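Local structure of esterase (Sinorhizobium meliloti 1021, 4TX1) at residues 124-129 / 139-144. The protein is a carbohydrate acetylesterase of the SGNH hydrolase family, probably cleaving acetyl and aryl ester bonds. Sequence-based numbering, arbitrary orientation.
Sequences NLVRRH and PEILIV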
# COMPACT_ATOMS: atom_id res chain seq x y z
N ASN A 124 4.85 -16.92 13.03
CA ASN A 124 5.93 -15.95 13.34
C ASN A 124 5.41 -14.54 13.68
O ASN A 124 5.98 -13.86 14.53
CB ASN A 124 6.91 -15.89 12.17
CG ASN A 124 7.79 -17.15 12.10
OD1 ASN A 124 8.29 -17.63 13.17
ND2 ASN A 124 7.94 -17.72 10.92
N LEU A 125 4.30 -14.12 13.03
CA LEU A 125 3.67 -12.84 13.35
C LEU A 125 3.19 -12.82 14.79
O LEU A 125 3.26 -11.79 15.46
CB LEU A 125 2.52 -12.50 12.35
CG LEU A 125 3.06 -12.11 10.97
CD1 LEU A 125 1.84 -12.14 10.01
CD2 LEU A 125 3.73 -10.73 10.99
N VAL A 126 2.67 -13.95 15.29
CA VAL A 126 2.21 -14.02 16.65
C VAL A 126 3.46 -13.93 17.59
O VAL A 126 3.44 -13.13 18.59
CB VAL A 126 1.43 -15.33 16.95
CG1 VAL A 126 1.11 -15.39 18.43
CG2 VAL A 126 0.13 -15.37 16.12
N ARG A 127 4.46 -14.70 17.27
CA ARG A 127 5.58 -14.84 18.14
C ARG A 127 6.39 -13.58 18.23
O ARG A 127 7.08 -13.35 19.19
CB ARG A 127 6.42 -15.99 17.68
CG ARG A 127 5.65 -17.29 17.73
CD ARG A 127 6.31 -18.23 18.65
NE ARG A 127 5.52 -19.37 19.07
CZ ARG A 127 5.77 -20.59 18.66
NH1 ARG A 127 6.69 -20.81 17.77
NH2 ARG A 127 5.08 -21.59 19.14
N ARG A 128 6.30 -12.76 17.20
CA ARG A 128 7.05 -11.48 17.19
C ARG A 128 6.25 -10.24 17.38
O ARG A 128 6.81 -9.17 17.20
CB ARG A 128 7.86 -11.32 15.92
CG ARG A 128 8.81 -12.50 15.60
CD ARG A 128 9.83 -12.72 16.68
NE ARG A 128 11.14 -12.05 16.49
CZ ARG A 128 11.94 -11.56 17.47
NH1 ARG A 128 11.52 -11.56 18.76
NH2 ARG A 128 13.13 -10.92 17.17
N HIS A 129 4.97 -10.37 17.68
CA HIS A 129 4.10 -9.23 17.81
C HIS A 129 4.53 -8.32 18.92
O HIS A 129 4.87 -8.81 20.02
CB HIS A 129 2.62 -9.68 18.02
CG HIS A 129 1.67 -8.53 17.87
ND1 HIS A 129 1.34 -8.01 16.64
CD2 HIS A 129 1.11 -7.70 18.79
CE1 HIS A 129 0.60 -6.93 16.80
NE2 HIS A 129 0.47 -6.69 18.10
N PRO A 139 1.60 -16.14 23.75
CA PRO A 139 0.42 -16.97 23.64
C PRO A 139 0.78 -18.35 23.10
O PRO A 139 1.76 -18.51 22.37
CB PRO A 139 -0.47 -16.23 22.65
CG PRO A 139 0.24 -15.02 22.24
CD PRO A 139 1.35 -14.79 23.21
N GLU A 140 -0.02 -19.33 23.47
CA GLU A 140 0.05 -20.62 22.84
C GLU A 140 -0.61 -20.51 21.45
O GLU A 140 -1.43 -19.63 21.22
CB GLU A 140 -0.75 -21.64 23.66
CG GLU A 140 -0.16 -21.84 25.04
CD GLU A 140 1.18 -22.54 24.98
OE1 GLU A 140 1.35 -23.47 24.14
OE2 GLU A 140 2.07 -22.16 25.79
N ILE A 141 -0.22 -21.40 20.57
CA ILE A 141 -0.78 -21.42 19.19
C ILE A 141 -1.24 -22.82 18.81
O ILE A 141 -0.48 -23.81 18.96
CB ILE A 141 0.31 -20.96 18.22
CG1 ILE A 141 0.75 -19.52 18.52
CG2 ILE A 141 -0.25 -20.92 16.78
CD1 ILE A 141 1.96 -19.05 17.68
N LEU A 142 -2.46 -22.90 18.31
CA LEU A 142 -3.06 -24.12 17.80
C LEU A 142 -3.29 -23.99 16.29
O LEU A 142 -4.12 -23.13 15.89
CB LEU A 142 -4.35 -24.38 18.48
CG LEU A 142 -5.06 -25.71 18.46
CD1 LEU A 142 -6.53 -25.79 18.84
CD2 LEU A 142 -4.29 -26.94 17.92
N ILE A 143 -2.70 -24.89 15.53
CA ILE A 143 -2.84 -24.96 14.08
C ILE A 143 -3.92 -26.01 13.78
O ILE A 143 -3.76 -27.18 14.09
CB ILE A 143 -1.57 -25.30 13.35
CG1 ILE A 143 -0.55 -24.19 13.63
CG2 ILE A 143 -1.81 -25.48 11.84
CD1 ILE A 143 0.87 -24.47 13.23
N VAL A 144 -5.00 -25.59 13.14
CA VAL A 144 -6.05 -26.51 12.76
C VAL A 144 -6.10 -26.68 11.24
O VAL A 144 -6.20 -25.68 10.44
CB VAL A 144 -7.40 -26.07 13.31
CG1 VAL A 144 -8.46 -27.12 12.94
CG2 VAL A 144 -7.37 -25.78 14.80
O HOH W 1 3.61 -17.22 21.00
O HOH W 2 3.45 -20.40 21.37
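V126 and R127 meet P139 and I141 in a helix-on-sheet contact, apolar between V126, P139 and I141, and water-bridged at R127. It joins the last turn of helix 112-127 to the start of strand 140-145 in the parallel sheet of the SGNH hydrolase fold. I141 ends against V126 tip to tip, its CD1 3.8 Å from both V126 CB and V126 CG1. With chi1 at 174°, V126 CG1 is turned anti to the backbone N and comes within 3.9 Å of P139 CG. I95 of the adjacent strand 94-98 packs on both V126 and P139. The R127 chain bends at chi2 (-119°) and crosses the end of I141 at a slant, with R127 NE 3.8 Å from I141 CD1. Two waters lie at the guanidinium edge, in its plane. One accepts from R127 NH2 at 3.0 Å and donates to P139 O at 2.7 Å. The other donates to P139 O at 2.6 Å but is held only weakly by R127 NE. R127 NH1 bonds directly to L182 O. V126 and I141, both buried, thus meet through carbon alone, while the exposed arginine reaches the P139 carbonyl through water and links the end of helix 112-127 to the end of helix 171-182, just before strand 185-188.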